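Local structure of glycolipid-binding domain-containing protein (2H1T) at residues T9-W14 with S42-Q47; V64-S69 with V73-L78. The protein is of unknown function but belongs to a family of putative glycolipid-binding proteins and may take part in glycolipid metabolism. All blocks are in the same frame, centred on the assembly; numbering follows the deposited sequence.

In the fold
From the N terminus the chain runs out along strand 6-12, which pairs with a strand of the second subunit, and returns through strands 16-26 and 30-38 to the start of strand 45-54. Interaction 1 closes this loop by laying L44 against A11 and G12. Strand 60-69 then follows as the neighbour of 45-54, and interaction 2 closes the short hairpin it makes with strand 72-80. The two contacts are in series, neither nested nor crossed, with centres about 19 Å apart. They meet where Q47 O probably accepts a hydrogen bond from E68 N (2.8 Å); the N-terminal arm thus packs at the start of strand 45-54, and the hairpin joins the same strand further along.

Interaction 1: T9-W14 with S42-Q47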
loop_
_atom_site.group_PDB
_atom_site.type_symbol
_atom_site.label_atom_id
_atom_site.label_comp_id
_atom_site.label_asym_id
_atom_site.label_seq_id
_atom_site.Cartn_x
_atom_site.Cartn_y
_atom_site.Cartn_z
ATOM N N THR A 9 -0.637 -13.249 9.076
ATOM C CA THR A 9 -0.224 -12.488 7.932
ATOM C C THR A 9 -0.431 -13.365 6.683
ATOM O O THR A 9 -0.055 -14.562 6.686
ATOM C CB THR A 9 1.285 -12.090 8.087
ATOM O OG1 THR A 9 1.509 -11.319 9.296
ATOM C CG2 THR A 9 1.761 -11.312 6.913
ATOM N N TRP A 10 -1.041 -12.802 5.645
ATOM C CA TRP A 10 -1.190 -13.496 4.367
ATOM C C TRP A 10 -0.622 -12.667 3.241
ATOM O O TRP A 10 -0.839 -11.450 3.169
ATOM C CB TRP A 10 -2.635 -13.832 4.057
ATOM C CG TRP A 10 -3.313 -14.791 4.974
ATOM C CD1 TRP A 10 -3.317 -16.163 4.899
ATOM C CD2 TRP A 10 -4.163 -14.450 6.034
ATOM N NE1 TRP A 10 -4.097 -16.696 5.922
ATOM C CE2 TRP A 10 -4.632 -15.644 6.622
ATOM C CE3 TRP A 10 -4.546 -13.231 6.597
ATOM C CZ2 TRP A 10 -5.481 -15.645 7.736
ATOM C CZ3 TRP A 10 -5.391 -13.242 7.700
ATOM C CH2 TRP A 10 -5.849 -14.431 8.249
ATOM N N ALA A 11 0.077 -13.335 2.339
ATOM C CA ALA A 11 0.520 -12.749 1.097
ATOM C C ALA A 11 -0.365 -13.269 -0.033
ATOM O O ALA A 11 -0.628 -14.481 -0.116
ATOM C CB ALA A 11 1.999 -13.124 0.861
ATOM N N GLY A 12 -0.770 -12.384 -0.933
ATOM C CA GLY A 12 -1.398 -12.805 -2.149
ATOM C C GLY A 12 -0.469 -13.421 -3.190
ATOM O O GLY A 12 0.675 -12.965 -3.360
ATOM N N LEU A 13 -1.003 -14.411 -3.919
ATOM C CA LEU A 13 -0.290 -15.104 -4.988
ATOM C C LEU A 13 -0.793 -14.629 -6.334
ATOM O O LEU A 13 -0.108 -14.754 -7.351
ATOM C CB LEU A 13 -0.457 -16.615 -4.840
ATOM C CG LEU A 13 0.021 -17.179 -3.502
ATOM C CD1 LEU A 13 -0.289 -18.663 -3.373
ATOM C CD2 LEU A 13 1.468 -16.959 -3.315
ATOM N N TRP A 14 -2.007 -14.075 -6.355
ATOM C CA TRP A 14 -2.508 -13.431 -7.550
ATOM C C TRP A 14 -1.626 -12.204 -7.843
ATOM O O TRP A 14 -0.950 -11.686 -6.957
ATOM C CB TRP A 14 -3.984 -13.054 -7.380
ATOM C CG TRP A 14 -4.257 -12.087 -6.219
ATOM C CD1 TRP A 14 -4.422 -12.402 -4.892
ATOM C CD2 TRP A 14 -4.428 -10.656 -6.311
ATOM N NE1 TRP A 14 -4.633 -11.264 -4.152
ATOM C CE2 TRP A 14 -4.671 -10.180 -4.993
ATOM C CE3 TRP A 14 -4.386 -9.740 -7.371
ATOM C CZ2 TRP A 14 -4.857 -8.833 -4.708
ATOM C CZ3 TRP A 14 -4.598 -8.384 -7.093
ATOM C CH2 TRP A 14 -4.829 -7.948 -5.762
ATOM N N SER A 42 9.595 -8.613 -4.830
ATOM C CA SER A 42 8.663 -9.506 -4.126
ATOM C C SER A 42 7.218 -9.459 -4.619
ATOM O O SER A 42 6.444 -10.403 -4.388
ATOM C CB SER A 42 8.679 -9.189 -2.632
ATOM O OG SER A 42 7.865 -8.081 -2.301
ATOM N N GLY A 43 6.832 -8.358 -5.256
ATOM C CA GLY A 43 5.434 -8.139 -5.657
ATOM C C GLY A 43 4.479 -7.734 -4.543
ATOM O O GLY A 43 3.280 -7.688 -4.745
ATOM N N LEU A 44 4.991 -7.457 -3.351
ATOM C CA LEU A 44 4.142 -7.123 -2.229
ATOM C C LEU A 44 4.272 -5.626 -1.905
ATOM O O LEU A 44 5.314 -5.004 -2.154
ATOM C CB LEU A 44 4.494 -7.970 -1.002
ATOM C CG LEU A 44 4.400 -9.498 -1.226
ATOM C CD1 LEU A 44 4.894 -10.245 -0.001
ATOM C CD2 LEU A 44 2.967 -9.901 -1.558
ATOM N N PRO A 45 3.199 -5.038 -1.379
ATOM C CA PRO A 45 3.177 -3.585 -1.167
ATOM C C PRO A 45 3.995 -3.070 0.004
ATOM O O PRO A 45 4.212 -3.768 0.964
ATOM C CB PRO A 45 1.689 -3.283 -0.917
ATOM C CG PRO A 45 1.105 -4.574 -0.389
ATOM C CD PRO A 45 1.925 -5.687 -1.026
ATOM N N TYR A 46 4.459 -1.837 -0.093
ATOM C CA TYR A 46 5.003 -1.152 1.071
ATOM C C TYR A 46 4.418 0.253 1.162
ATOM O O TYR A 46 3.767 0.749 0.240
ATOM C CB TYR A 46 6.552 -1.140 1.039
ATOM C CG TYR A 46 7.142 -0.358 -0.105
ATOM C CD1 TYR A 46 7.434 1.002 0.042
ATOM C CD2 TYR A 46 7.440 -0.970 -1.339
ATOM C CE1 TYR A 46 7.988 1.770 -1.037
ATOM C CE2 TYR A 46 7.977 -0.188 -2.439
ATOM C CZ TYR A 46 8.257 1.171 -2.256
ATOM O OH TYR A 46 8.764 1.970 -3.279
ATOM N N GLN A 47 4.593 0.864 2.324
ATOM C CA GLN A 47 4.281 2.260 2.486
ATOM C C GLN A 47 5.499 2.928 3.106
ATOM O O GLN A 47 5.996 2.474 4.154
ATOM C CB GLN A 47 3.083 2.502 3.385
ATOM C CG GLN A 47 2.800 4.020 3.572
ATOM C CD GLN A 47 1.410 4.337 4.094
ATOM O OE1 GLN A 47 0.412 3.745 3.647
ATOM N NE2 GLN A 47 1.331 5.272 5.054
#
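L44 reaches across to A11 and G12, a small apolar contact between an N-terminal arm that pairs with the second subunit and the ST turn S42-L44 that leads into strand 45-54. Only 85 Å² is buried in all, and the nearest alpha carbons, A11 CA and L44 CA, stay 7.5 Å apart, well beyond the spacing of paired strands. The backbones therefore do not pair, and one leucine spans the gap. Its CG stands anti to the carbonyl carbon and beside the backbone N (chi1 -58°), and the forked end presents both methyls to the arm. L44 CD2 lies 4.1 Å from A11 CB and L44 CD1 4.2 Å from the same A11 CB, so the alanine methyl meets the fork with nearly equal separations. L44 CD2 also comes within 4.2 Å of G12 O, a loose van der Waals approach to a carbonyl oxygen that takes a hydrogen bond from the guanidinium group of R15.

The surroundings tie this contact to the dimer. T9 to G12 run antiparallel to a strand of the second subunit, extending a sheet across the interface. W10 NE1 donates to V178 O of that subunit, and S20 of the same subunit packs on L44. Beyond A11 and G12 the indole of W14 meets W106 and F185 of the second subunit. Within the turn, G43 has a positive phi of 76°, and S42 OG accepts from L44 N at 3.1 Å (156° at the hydrogen).

Interaction 2: V64-S69 with V73-L78; sequences VFHVES and VRKLHL
Segments 64-69 and 73-78, of strands 60-69 and 72-80, form an antiparallel beta hairpin, their axes 4.7 Å apart and their N-to-C directions 171° apart. F65 with L76 and V67 with R74 are its hydrogen-bonded pairs; V64 with H77, H66 with K75 and E68 with V73 are non-hydrogen-bonded. Four backbone bonds join the strands, the shortest from F65 N to L76 O at 2.8 Å. CA-H...O contacts supplement them, among them K75 CA to F65 O.

On one face the F65 ring and the L76 branch run alongside each other, and F65 CD2 meets L76 CD2 at 3.8 Å. The phenyl edge also runs by the carbonyl oxygen of L76. This face turns inward: I134 and L139 pack on F65, and L139 also on V67. V67 CG1, set between the backbone N and the carbonyl carbon (chi1 57°), presses to 3.2 Å from R74 O and also touches R74 CB. The arginine chain then bends and leads away from strand 64-69, its guanidinium giving hydrogen bonds to A138 O and L139 O.

The other face is mixed, with V64 and V73 among H66, E68, K75 and H77. H77, whose NE2 is bonded to E62, turns CD2 to within 3.6 Å of V64 CG2. The K75 chain, extended beyond CG, runs alongside H66, K75 CE lying 3.9 Å from H66 ND1. A CH-pi contact sets V73 CG1 over one face of the H66 ring, 3.9 Å from its centroid. At the ring edge E68 helps to set the imidazole's rotation and would probably favour its protonated form, an effect the nearby K75 amine would oppose: H66 NE2 donates to the anti lone pair of E68 OE2 at 2.7 Å, almost straight at 174° and in the ring plane.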
loop_
_atom_site.group_PDB
_atom_site.type_symbol
_atom_site.label_atom_id
_atom_site.label_comp_id
_atom_site.label_asym_id
_atom_site.label_seq_id
_atom_site.Cartn_x
_atom_site.Cartn_y
_atom_site.Cartn_z
ATOM N N VAL A 64 13.986 12.114 7.362
ATOM C CA VAL A 64 13.477 11.022 8.191
ATOM C C VAL A 64 12.555 10.132 7.354
ATOM O O VAL A 64 11.669 10.636 6.661
ATOM C CB VAL A 64 12.680 11.579 9.407
ATOM C CG1 VAL A 64 12.258 10.473 10.314
ATOM C CG2 VAL A 64 13.512 12.580 10.163
ATOM N N PHE A 65 12.790 8.825 7.421
ATOM C CA PHE A 65 12.081 7.796 6.676
ATOM C C PHE A 65 11.540 6.715 7.588
ATOM O O PHE A 65 12.218 6.303 8.531
ATOM C CB PHE A 65 13.055 7.094 5.733
ATOM C CG PHE A 65 13.665 7.995 4.707
ATOM C CD1 PHE A 65 13.016 8.238 3.493
ATOM C CD2 PHE A 65 14.921 8.576 4.924
ATOM C CE1 PHE A 65 13.587 9.096 2.546
ATOM C CE2 PHE A 65 15.480 9.420 3.988
ATOM C CZ PHE A 65 14.823 9.676 2.795
ATOM N N HIS A 66 10.344 6.205 7.255
ATOM C CA HIS A 66 9.706 5.126 8.016
ATOM C C HIS A 66 9.001 4.350 6.957
ATOM O O HIS A 66 8.137 4.893 6.249
ATOM C CB HIS A 66 8.702 5.674 9.052
ATOM C CG HIS A 66 7.833 4.638 9.693
ATOM N ND1 HIS A 66 7.940 4.301 11.024
ATOM C CD2 HIS A 66 6.789 3.927 9.208
ATOM C CE1 HIS A 66 7.039 3.377 11.315
ATOM N NE2 HIS A 66 6.315 3.149 10.235
ATOM N N VAL A 67 9.454 3.120 6.763
ATOM C CA VAL A 67 8.879 2.237 5.752
ATOM C C VAL A 67 8.327 1.000 6.409
ATOM O O VAL A 67 8.989 0.380 7.220
ATOM C CB VAL A 67 9.893 1.822 4.677
ATOM C CG1 VAL A 67 11.099 1.149 5.275
ATOM C CG2 VAL A 67 9.248 0.903 3.682
ATOM N N GLU A 68 7.116 0.642 6.027
ATOM C CA GLU A 68 6.513 -0.600 6.460
ATOM C C GLU A 68 6.226 -1.522 5.272
ATOM O O GLU A 68 5.629 -1.119 4.264
ATOM C CB GLU A 68 5.227 -0.339 7.234
ATOM C CG GLU A 68 5.280 0.803 8.210
ATOM C CD GLU A 68 4.089 0.815 9.176
ATOM O OE1 GLU A 68 3.068 0.100 8.927
ATOM O OE2 GLU A 68 4.198 1.534 10.198
ATOM N N SER A 69 6.662 -2.762 5.422
ATOM C CA SER A 69 6.542 -3.776 4.396
ATOM C C SER A 69 6.392 -5.121 5.077
ATOM O O SER A 69 6.408 -5.212 6.298
ATOM C CB SER A 69 7.806 -3.783 3.521
ATOM O OG SER A 69 8.935 -4.281 4.246
ATOM N N VAL A 73 9.360 -3.070 9.844
ATOM C CA VAL A 73 9.425 -1.628 9.826
ATOM C C VAL A 73 10.906 -1.317 9.752
ATOM O O VAL A 73 11.678 -1.907 10.475
ATOM C CB VAL A 73 8.821 -1.022 11.097
ATOM C CG1 VAL A 73 8.988 0.515 11.103
ATOM C CG2 VAL A 73 7.370 -1.442 11.236
ATOM N N ARG A 74 11.287 -0.423 8.852
ATOM C CA ARG A 74 12.656 0.080 8.792
ATOM C C ARG A 74 12.617 1.612 8.870
ATOM O O ARG A 74 11.772 2.293 8.238
ATOM C CB ARG A 74 13.381 -0.417 7.529
ATOM C CG ARG A 74 14.490 0.505 7.031
ATOM C CD ARG A 74 15.630 -0.229 6.338
ATOM N NE ARG A 74 16.660 0.685 5.823
ATOM C CZ ARG A 74 17.644 1.258 6.534
ATOM N NH1 ARG A 74 17.783 1.079 7.848
ATOM N NH2 ARG A 74 18.511 2.035 5.908
ATOM N N LYS A 75 13.524 2.150 9.667
ATOM C CA LYS A 75 13.656 3.577 9.779
ATOM C C LYS A 75 15.058 4.031 9.280
ATOM O O LYS A 75 16.030 3.268 9.315
ATOM C CB LYS A 75 13.418 3.998 11.238
ATOM C CG LYS A 75 12.021 3.679 11.764
ATOM C CD LYS A 75 11.883 4.012 13.253
ATOM C CE LYS A 75 10.595 3.380 13.792
ATOM N NZ LYS A 75 10.457 3.390 15.285
ATOM N N LEU A 76 15.120 5.283 8.851
ATOM C CA LEU A 76 16.378 5.964 8.514
ATOM C C LEU A 76 16.273 7.444 8.874
ATOM O O LEU A 76 15.298 8.121 8.526
ATOM C CB LEU A 76 16.694 5.780 7.027
ATOM C CG LEU A 76 17.941 6.481 6.443
ATOM C CD1 LEU A 76 19.246 5.908 7.082
ATOM C CD2 LEU A 76 17.969 6.332 4.924
ATOM N N HIS A 77 17.287 7.935 9.589
ATOM C CA HIS A 77 17.395 9.338 9.979
ATOM C C HIS A 77 18.755 9.891 9.546
ATOM O O HIS A 77 19.793 9.459 10.037
ATOM C CB HIS A 77 17.281 9.479 11.494
ATOM C CG HIS A 77 17.113 10.894 11.964
ATOM N ND1 HIS A 77 17.154 11.241 13.295
ATOM C CD2 HIS A 77 16.905 12.049 11.285
ATOM C CE1 HIS A 77 16.985 12.551 13.418
ATOM N NE2 HIS A 77 16.818 13.064 12.210
ATOM N N LEU A 78 18.738 10.856 8.635
ATOM C CA LEU A 78 19.956 11.475 8.114
ATOM C C LEU A 78 19.972 12.965 8.414
ATOM O O LEU A 78 18.926 13.644 8.387
ATOM C CB LEU A 78 20.040 11.266 6.577
ATOM C CG LEU A 78 20.175 9.833 6.079
ATOM C CD1 LEU A 78 20.029 9.789 4.602
ATOM C CD2 LEU A 78 21.538 9.222 6.533
#